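Local coordinates for protein uronate isomerase (Bacillus halodurans C-125, PDB 3HKA) that probably interconverts aldose and ketose forms of hexuronic acids, such as D-glucuronate and D-fructuronate, at a zinc-containing active site of the amidohydrolase superfamily, at residues A[49-54]-A[90-95]; A[257-262]-A[298-303]; A[323-328]-A[353-358]. One frame throughout, in Å; residues are numbered along the deposited sequence.

Interaction 1 of 3, residues A[49-54]-A[90-95]; sequences HYLVAE and SEACRG. With FIX (D-fructuronic acid), chain D; CO3 (carbonate ion), chain I.
Tyr-50 and Ala-92 lie where helix 49-54 passes the first turn of helix 91-95, the two short axes coming within 9.7 Å at 126° between their directions, a steep crossing nearer antiparallel than parallel. The meeting point is small and buried. The methyl of Ala-92 points at the other helix, and being no more than a methyl it lets Tyr-50 CB, the CD2 branch of Leu-51 and the carboxylate of Glu-54 all reach it. Leu-51 swings its CD2 in to lie 3.6 Å from Ala-92 CB and against Cys-93 SG, an apolar patch to which Leu-82 of helix 71-84 also contributes.

Beside it runs a polar chain of bonds. Glu-54 has its CG beside the backbone N and anti to the carbonyl carbon (chi1 -74°), and the extended chain beyond carries its carboxylate to the start of helix 91-95. There Glu-54 OE1 offers its syn lone pair to Ser-90 OG, 2.7 Å away. The serine is the N-cap, and Ser-90 OG in turn accepts from Cys-93 N at 3.2 Å. The other carboxylate oxygen, Glu-54 OE2, accepts from a water that itself accepts from Ala-92 N. A carboxylate suits this place, since it probably gains from the positive helix start, and OE2 also pairs with Arg-314 of the second subunit.

Beyond the crossing the Tyr-50 ring runs on to the substrate, where Tyr-50 OH donates to FIX O6 at 2.5 Å; His-49 NE2 meets FIX O4 at 3.0 Å. The serine-capped helix start and the glutamate bound to it belong to the helical region beside the barrel that supplies His-49 and Tyr-50 to the D-fructuronate pocket.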
# COMPACT_ATOMS: atom_id res chain seq x y z
N HIS A 49 -6.80 0.64 -25.75
CA HIS A 49 -7.81 0.04 -24.87
C HIS A 49 -7.98 0.70 -23.50
O HIS A 49 -9.06 0.64 -22.93
CB HIS A 49 -7.63 -1.49 -24.75
CG HIS A 49 -6.48 -1.94 -23.90
ND1 HIS A 49 -6.49 -1.85 -22.52
CD2 HIS A 49 -5.33 -2.57 -24.22
CE1 HIS A 49 -5.40 -2.41 -22.04
NE2 HIS A 49 -4.67 -2.85 -23.05
N TYR A 50 -6.95 1.38 -23.00
CA TYR A 50 -7.06 2.08 -21.72
C TYR A 50 -8.19 3.11 -21.83
O TYR A 50 -8.97 3.30 -20.91
CB TYR A 50 -5.78 2.84 -21.39
CG TYR A 50 -4.67 2.02 -20.79
CD1 TYR A 50 -4.37 0.75 -21.27
CD2 TYR A 50 -3.85 2.55 -19.79
CE1 TYR A 50 -3.29 0.03 -20.78
CE2 TYR A 50 -2.77 1.85 -19.29
CZ TYR A 50 -2.49 0.59 -19.80
OH TYR A 50 -1.39 -0.09 -19.34
N LEU A 51 -8.25 3.78 -22.98
CA LEU A 51 -9.26 4.80 -23.20
C LEU A 51 -10.64 4.20 -23.53
O LEU A 51 -11.66 4.84 -23.32
CB LEU A 51 -8.79 5.75 -24.30
CG LEU A 51 -7.54 6.54 -23.92
CD1 LEU A 51 -7.14 7.47 -25.05
CD2 LEU A 51 -7.81 7.34 -22.65
N VAL A 52 -10.65 2.98 -24.05
CA VAL A 52 -11.91 2.32 -24.37
C VAL A 52 -12.62 2.03 -23.04
O VAL A 52 -13.83 2.22 -22.91
CB VAL A 52 -11.67 0.99 -25.12
CG1 VAL A 52 -12.96 0.20 -25.23
CG2 VAL A 52 -11.13 1.29 -26.52
N ALA A 53 -11.85 1.60 -22.05
CA ALA A 53 -12.40 1.31 -20.73
C ALA A 53 -12.90 2.60 -20.09
O ALA A 53 -14.01 2.64 -19.55
CB ALA A 53 -11.33 0.66 -19.85
N GLU A 54 -12.11 3.66 -20.17
CA GLU A 54 -12.51 4.92 -19.57
C GLU A 54 -13.73 5.56 -20.23
O GLU A 54 -14.58 6.12 -19.54
CB GLU A 54 -11.32 5.90 -19.56
CG GLU A 54 -10.27 5.54 -18.51
CD GLU A 54 -9.01 6.38 -18.61
OE1 GLU A 54 -9.13 7.62 -18.76
OE2 GLU A 54 -7.91 5.80 -18.53
N SER A 90 -6.97 12.02 -16.54
CA SER A 90 -6.49 10.67 -16.29
C SER A 90 -5.10 10.53 -16.92
O SER A 90 -4.75 11.28 -17.83
CB SER A 90 -7.43 9.62 -16.89
OG SER A 90 -7.32 9.58 -18.29
N GLU A 91 -4.33 9.57 -16.43
CA GLU A 91 -2.98 9.34 -16.93
C GLU A 91 -2.98 9.00 -18.43
O GLU A 91 -2.16 9.52 -19.19
CB GLU A 91 -2.31 8.21 -16.14
CG GLU A 91 -0.97 7.72 -16.67
CD GLU A 91 0.10 8.80 -16.71
OE1 GLU A 91 -0.05 9.85 -16.04
OE2 GLU A 91 1.11 8.59 -17.41
N ALA A 92 -3.91 8.14 -18.84
CA ALA A 92 -4.00 7.75 -20.24
C ALA A 92 -4.35 8.93 -21.14
O ALA A 92 -3.76 9.09 -22.21
CB ALA A 92 -5.04 6.65 -20.40
N CYS A 93 -5.31 9.75 -20.72
CA CYS A 93 -5.70 10.91 -21.51
C CYS A 93 -4.55 11.92 -21.55
O CYS A 93 -4.20 12.43 -22.61
CB CYS A 93 -6.98 11.54 -20.94
SG CYS A 93 -8.46 10.52 -21.21
N ARG A 94 -3.97 12.18 -20.38
CA ARG A 94 -2.83 13.09 -20.29
C ARG A 94 -1.78 12.62 -21.30
O ARG A 94 -1.16 13.43 -22.00
CB ARG A 94 -2.25 13.02 -18.88
CG ARG A 94 -0.91 13.73 -18.69
CD ARG A 94 -0.24 13.22 -17.42
NE ARG A 94 1.05 13.87 -17.18
CZ ARG A 94 2.02 13.35 -16.44
NH1 ARG A 94 1.86 12.16 -15.86
NH2 ARG A 94 3.16 14.01 -16.28
N GLY A 95 -1.59 11.31 -21.36
CA GLY A 95 -0.61 10.73 -22.27
C GLY A 95 -0.81 11.11 -23.73
O GLY A 95 0.15 11.40 -24.45
O1A FIX D . 2.08 -7.96 -22.22
C1 FIX D . 0.96 -8.16 -21.68
O1B FIX D . 0.42 -9.27 -21.53
C2 FIX D . 0.19 -6.93 -21.16
O2 FIX D . 1.10 -5.85 -20.95
C3 FIX D . -0.93 -6.54 -22.16
O3 FIX D . -1.80 -7.68 -22.35
C4 FIX D . -1.84 -5.35 -21.75
O4 FIX D . -3.01 -5.29 -22.59
C5 FIX D . -1.12 -3.97 -21.82
O5 FIX D . -0.29 -3.74 -22.70
C6 FIX D . -1.45 -2.89 -20.80
O6 FIX D . -0.38 -1.96 -20.66
C CO3 I . -7.63 -1.35 -19.13
O1 CO3 I . -8.32 -1.06 -18.07
O2 CO3 I . -7.87 -0.71 -20.25
O3 CO3 I . -6.88 -2.41 -19.15
O HOH W 1 -5.58 6.39 -17.21

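Interaction 2 of 3, residues A[257-262]-A[298-303]; sequences MMIGVK and VTMLSR. With FIX (D-fructuronic acid), chain D.
Ile-259 and Leu-301 lead the contact between two neighbouring parallel strands of the amidohydrolase beta-alpha barrel, with Val-298 close behind. Strand segments 257-259 and 298-300 run side by side 4.8 Å apart and nearly parallel, at 13°, and pair Met-257 with Val-298, Met-258 with Thr-299 and Ile-259 with Met-300. Ile-259 uses both of its backbone polar atoms on the partner strand: its N donates to Thr-299 O at 3.0 Å, and its O accepts from Leu-301 N at 2.8 Å. A third bond, from Thr-299 N to Met-257 O, completes the parallel ladder.

The side chain of Ile-259 lies on the same face as Met-257, Val-298 and Met-300, the outer side packed by helix 282-290. Its CG2 runs alongside the end of Met-300, whose bend at chi3 (87°) places CE 3.9 Å away; the beta-branched isoleucine gives a methyl for the methionine end to lie beside. Val-298 sends CG2 to Met-257 CE at 3.8 Å, while its CG1 rests near Met-257 O.

Past the ladder the strand breaks at Gly-260, whose phi of 122° is readily adopted by a residue without a CB; a CB there would collide with Leu-301 CB. Leu-301 lays its CD2 over the turn, against Gly-260 O and Val-261 CA.

Met-258 and Thr-299 turn to the opposite face, toward the pocket. Thr-299 presents its CG2 methyl to Met-258, its OG1 being bonded to Phe-322 O. Met-258 then bends onward past the methyl, and its CE comes to lie 3.1 Å from the carboxylate oxygen O1A of D-fructuronate.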
# COMPACT_ATOMS: atom_id res chain seq x y z
N MET A 257 8.40 -13.34 -16.45
CA MET A 257 7.07 -13.66 -15.94
C MET A 257 6.36 -12.37 -15.53
O MET A 257 6.88 -11.59 -14.73
CB MET A 257 7.16 -14.60 -14.72
CG MET A 257 7.89 -15.90 -14.99
SD MET A 257 7.93 -16.99 -13.54
CE MET A 257 9.27 -16.27 -12.64
N MET A 258 5.18 -12.14 -16.10
CA MET A 258 4.38 -10.97 -15.78
C MET A 258 3.17 -11.55 -15.05
O MET A 258 2.23 -12.05 -15.66
CB MET A 258 4.00 -10.23 -17.07
CG MET A 258 5.20 -10.05 -17.99
SD MET A 258 5.08 -8.68 -19.15
CE MET A 258 4.23 -9.42 -20.45
N ILE A 259 3.23 -11.48 -13.73
CA ILE A 259 2.22 -12.09 -12.88
C ILE A 259 1.14 -11.19 -12.30
O ILE A 259 1.42 -10.07 -11.88
CB ILE A 259 2.93 -12.81 -11.71
CG1 ILE A 259 3.95 -13.80 -12.28
CG2 ILE A 259 1.91 -13.50 -10.81
CD1 ILE A 259 5.05 -14.19 -11.33
N GLY A 260 -0.09 -11.70 -12.28
CA GLY A 260 -1.18 -10.95 -11.69
C GLY A 260 -2.39 -10.61 -12.54
O GLY A 260 -3.36 -10.06 -12.02
N VAL A 261 -2.36 -10.93 -13.83
CA VAL A 261 -3.50 -10.60 -14.69
C VAL A 261 -4.61 -11.65 -14.68
O VAL A 261 -4.36 -12.84 -14.84
CB VAL A 261 -3.03 -10.34 -16.16
CG1 VAL A 261 -2.37 -11.59 -16.74
CG2 VAL A 261 -4.22 -9.92 -17.02
N LYS A 262 -5.84 -11.20 -14.46
CA LYS A 262 -7.00 -12.09 -14.49
C LYS A 262 -7.68 -11.75 -15.82
O LYS A 262 -8.36 -10.74 -15.94
CB LYS A 262 -7.95 -11.81 -13.31
CG LYS A 262 -9.08 -12.83 -13.21
CD LYS A 262 -9.89 -12.71 -11.91
CE LYS A 262 -11.05 -13.71 -11.92
NZ LYS A 262 -11.95 -13.58 -10.73
N VAL A 298 10.98 -10.41 -13.77
CA VAL A 298 9.62 -10.42 -13.23
C VAL A 298 9.02 -9.04 -13.01
O VAL A 298 9.71 -8.09 -12.64
CB VAL A 298 9.57 -11.17 -11.87
CG1 VAL A 298 8.14 -11.13 -11.29
CG2 VAL A 298 10.01 -12.60 -12.05
N THR A 299 7.72 -8.93 -13.28
CA THR A 299 6.98 -7.71 -13.04
C THR A 299 5.61 -8.20 -12.59
O THR A 299 5.12 -9.20 -13.11
CB THR A 299 6.87 -6.82 -14.31
OG1 THR A 299 6.44 -5.51 -13.93
CG2 THR A 299 5.86 -7.42 -15.32
N MET A 300 5.01 -7.53 -11.62
CA MET A 300 3.71 -7.97 -11.13
C MET A 300 2.66 -6.88 -11.24
O MET A 300 2.96 -5.69 -11.13
CB MET A 300 3.86 -8.48 -9.69
CG MET A 300 4.85 -9.64 -9.59
SD MET A 300 5.03 -10.36 -7.94
CE MET A 300 3.69 -11.59 -7.98
N LEU A 301 1.41 -7.30 -11.45
CA LEU A 301 0.30 -6.38 -11.64
C LEU A 301 -0.34 -5.77 -10.39
O LEU A 301 -0.83 -4.65 -10.44
CB LEU A 301 -0.78 -7.09 -12.47
CG LEU A 301 -1.83 -6.21 -13.16
CD1 LEU A 301 -1.12 -5.19 -14.05
CD2 LEU A 301 -2.78 -7.08 -13.98
N SER A 302 -0.35 -6.50 -9.29
CA SER A 302 -0.96 -6.01 -8.05
C SER A 302 -0.10 -5.04 -7.25
O SER A 302 1.07 -5.29 -7.04
CB SER A 302 -1.35 -7.21 -7.17
OG SER A 302 -1.95 -6.78 -5.96
N ARG A 303 -0.70 -3.94 -6.80
CA ARG A 303 0.03 -2.96 -6.00
C ARG A 303 0.56 -3.64 -4.74
O ARG A 303 1.65 -3.31 -4.23
CB ARG A 303 -0.90 -1.82 -5.59
CG ARG A 303 -0.23 -0.72 -4.79
CD ARG A 303 -1.24 0.18 -4.10
NE ARG A 303 -0.58 1.27 -3.38
CZ ARG A 303 -1.15 2.00 -2.43
NH1 ARG A 303 -2.41 1.77 -2.08
NH2 ARG A 303 -0.47 2.99 -1.85
O1A FIX D . 2.08 -7.96 -22.22
C1 FIX D . 0.96 -8.16 -21.68
O1B FIX D . 0.42 -9.27 -21.53
C2 FIX D . 0.19 -6.93 -21.16
O2 FIX D . 1.10 -5.85 -20.95
C3 FIX D . -0.93 -6.54 -22.16
O3 FIX D . -1.80 -7.68 -22.35
C4 FIX D . -1.84 -5.35 -21.75
O4 FIX D . -3.01 -5.29 -22.59
C5 FIX D . -1.12 -3.97 -21.82
O5 FIX D . -0.29 -3.74 -22.70
C6 FIX D . -1.45 -2.89 -20.80
O6 FIX D . -0.38 -1.96 -20.66

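Interaction 3 of 3, residues A[323-328]-A[353-358]; sequences GCWWFM and HSDARV. With ZN (zinc ion), chain F; FIX (D-fructuronic acid), chain D; CO3 (carbonate ion), chain I.
Gly-323 packs its CA against the ring edge of His-353, 3.4 Å from ND1. A CB here would clash with that nitrogen, and the positive phi also suits glycine. A water lies within hydrogen-bonding distance of both Cys-324 O and His-353 O.

Trp-325 carries most of the rest. With CG anti to the backbone N (chi1 -173°), its indole reaches Asp-355, whose OD2 lies at the ring edge 3.0 Å from CD1, the ring and carboxylate planes only 13° apart. Trp-325 NE1 points on to FIX O2, a nearly straight bond of 2.8 Å. Asp-355 OD1 binds zinc at 2.1 Å, beside His-26, His-28 and substrate oxygens O1A and O2, while OD2 accepts from His-353 NE2 and from a water held by Trp-326 N. His-353, its NE2 coming from above the carboxylate plane, is a second-shell residue that probably helps to orient Asp-355.

Trp-326 lays one face over FIX C6 and uses NE1 to bond the carbonate; Phe-327 CE2 lies against the opposite face, toward its rim. Arg-357 NH2 holds FIX O4.

Both segments lie in loops, the first ending in a 3-10 turn: 323-328 links strand 319-321 to helix 331-345, on which Cys-324 and Met-328 pack, and 353-358 links that helix to helix 361-386.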
# COMPACT_ATOMS: atom_id res chain seq x y z
N GLY A 323 10.01 -2.67 -14.62
CA GLY A 323 8.81 -1.87 -14.82
C GLY A 323 7.69 -1.73 -13.81
O GLY A 323 7.66 -2.39 -12.77
N CYS A 324 6.79 -0.82 -14.15
CA CYS A 324 5.59 -0.51 -13.38
C CYS A 324 4.52 -0.86 -14.40
O CYS A 324 4.05 -0.03 -15.18
CB CYS A 324 5.56 0.97 -13.02
SG CYS A 324 7.00 1.45 -12.04
N TRP A 325 4.16 -2.13 -14.39
CA TRP A 325 3.23 -2.71 -15.33
C TRP A 325 1.74 -2.40 -15.27
O TRP A 325 1.09 -2.55 -14.24
CB TRP A 325 3.43 -4.24 -15.29
CG TRP A 325 2.67 -5.02 -16.32
CD1 TRP A 325 2.45 -4.67 -17.62
CD2 TRP A 325 2.12 -6.33 -16.15
NE1 TRP A 325 1.80 -5.69 -18.28
CE2 TRP A 325 1.58 -6.72 -17.40
CE3 TRP A 325 2.02 -7.22 -15.07
CZ2 TRP A 325 0.96 -7.96 -17.60
CZ3 TRP A 325 1.41 -8.45 -15.27
CH2 TRP A 325 0.88 -8.81 -16.52
N TRP A 326 1.22 -1.95 -16.41
CA TRP A 326 -0.22 -1.74 -16.58
C TRP A 326 -0.90 -0.85 -15.54
O TRP A 326 -0.72 0.37 -15.52
CB TRP A 326 -0.85 -3.14 -16.56
CG TRP A 326 -2.10 -3.34 -17.35
CD1 TRP A 326 -3.05 -2.42 -17.67
CD2 TRP A 326 -2.57 -4.60 -17.85
NE1 TRP A 326 -4.09 -3.03 -18.33
CE2 TRP A 326 -3.82 -4.37 -18.46
CE3 TRP A 326 -2.05 -5.91 -17.84
CZ2 TRP A 326 -4.57 -5.39 -19.05
CZ3 TRP A 326 -2.80 -6.93 -18.43
CH2 TRP A 326 -4.05 -6.66 -19.03
N PHE A 327 -1.70 -1.47 -14.67
CA PHE A 327 -2.41 -0.72 -13.64
C PHE A 327 -1.43 -0.13 -12.62
O PHE A 327 -1.83 0.62 -11.73
CB PHE A 327 -3.44 -1.62 -12.94
CG PHE A 327 -4.41 -2.27 -13.90
CD1 PHE A 327 -5.21 -1.48 -14.72
CD2 PHE A 327 -4.49 -3.65 -14.00
CE1 PHE A 327 -6.09 -2.07 -15.65
CE2 PHE A 327 -5.36 -4.25 -14.92
CZ PHE A 327 -6.16 -3.46 -15.75
N MET A 328 -0.15 -0.48 -12.75
CA MET A 328 0.89 0.06 -11.86
C MET A 328 1.52 1.28 -12.54
O MET A 328 2.26 2.04 -11.92
CB MET A 328 2.00 -0.96 -11.62
CG MET A 328 1.60 -2.24 -10.89
SD MET A 328 1.19 -1.95 -9.16
CE MET A 328 -0.59 -1.72 -9.29
N HIS A 353 9.31 0.24 -18.34
CA HIS A 353 9.15 -0.18 -19.72
C HIS A 353 7.87 0.54 -20.15
O HIS A 353 7.07 0.94 -19.30
CB HIS A 353 9.01 -1.71 -19.85
CG HIS A 353 7.74 -2.26 -19.27
ND1 HIS A 353 7.63 -2.65 -17.95
CD2 HIS A 353 6.54 -2.52 -19.84
CE1 HIS A 353 6.42 -3.12 -17.73
NE2 HIS A 353 5.74 -3.06 -18.86
N SER A 354 7.67 0.73 -21.45
CA SER A 354 6.49 1.46 -21.91
C SER A 354 5.24 0.62 -22.17
O SER A 354 4.12 1.09 -21.98
CB SER A 354 6.81 2.24 -23.19
OG SER A 354 6.97 1.35 -24.28
N ASP A 355 5.43 -0.61 -22.63
CA ASP A 355 4.31 -1.48 -22.95
C ASP A 355 3.52 -0.84 -24.08
O ASP A 355 2.33 -1.11 -24.26
CB ASP A 355 3.38 -1.64 -21.74
CG ASP A 355 3.12 -3.09 -21.40
OD1 ASP A 355 2.79 -3.86 -22.32
OD2 ASP A 355 3.24 -3.45 -20.21
N ALA A 356 4.19 0.02 -24.84
CA ALA A 356 3.55 0.73 -25.94
C ALA A 356 2.89 -0.20 -26.93
O ALA A 356 3.48 -1.18 -27.38
CB ALA A 356 4.58 1.62 -26.66
N ARG A 357 1.63 0.10 -27.25
CA ARG A 357 0.86 -0.66 -28.22
C ARG A 357 0.75 0.20 -29.47
O ARG A 357 0.57 -0.32 -30.58
CB ARG A 357 -0.53 -0.97 -27.66
CG ARG A 357 -0.58 -2.21 -26.79
CD ARG A 357 -1.96 -2.41 -26.17
NE ARG A 357 -2.09 -3.71 -25.52
CZ ARG A 357 -2.17 -4.87 -26.17
NH1 ARG A 357 -2.13 -4.89 -27.49
NH2 ARG A 357 -2.28 -6.00 -25.49
N VAL A 358 0.85 1.51 -29.29
CA VAL A 358 0.79 2.46 -30.39
C VAL A 358 2.13 3.20 -30.40
O VAL A 358 2.55 3.76 -29.38
CB VAL A 358 -0.36 3.48 -30.20
CG1 VAL A 358 -0.43 4.41 -31.40
CG2 VAL A 358 -1.68 2.74 -30.01
ZN ZN F . 2.57 -5.91 -22.32
O1A FIX D . 2.08 -7.96 -22.22
C1 FIX D . 0.96 -8.16 -21.68
O1B FIX D . 0.42 -9.27 -21.53
C2 FIX D . 0.19 -6.93 -21.16
O2 FIX D . 1.10 -5.85 -20.95
C3 FIX D . -0.93 -6.54 -22.16
O3 FIX D . -1.80 -7.68 -22.35
C4 FIX D . -1.84 -5.35 -21.75
O4 FIX D . -3.01 -5.29 -22.59
C5 FIX D . -1.12 -3.97 -21.82
O5 FIX D . -0.29 -3.74 -22.70
C6 FIX D . -1.45 -2.89 -20.80
O6 FIX D . -0.38 -1.96 -20.66
C CO3 I . -7.63 -1.35 -19.13
O1 CO3 I . -8.32 -1.06 -18.07
O2 CO3 I . -7.87 -0.71 -20.25
O3 CO3 I . -6.88 -2.41 -19.15
O HOH W 2 4.87 0.06 -17.92
O HOH W 3 2.63 -1.35 -18.69

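How the interactions relate
The three contacts follow one another along the chain, none nesting in or crossing another. Interaction 1 comes first, closing a largely helical excursion of 35 residues beside the barrel. Interaction 2 then joins strand 255-262 to strand 296-300 around a connection that includes helix 282-290, and interaction 3 brings the loops at both ends of helix 331-345 together. Interaction 3 lies between the others: its Trp-326 meets Tyr-50 of interaction 1 and, from its CB, Leu-301 of interaction 2. Interactions 1 and 2, their centres about 20 Å apart, do not touch, yet all three converge on D-fructuronate, so helical region, barrel strands and catalytic-end loops share one pocket.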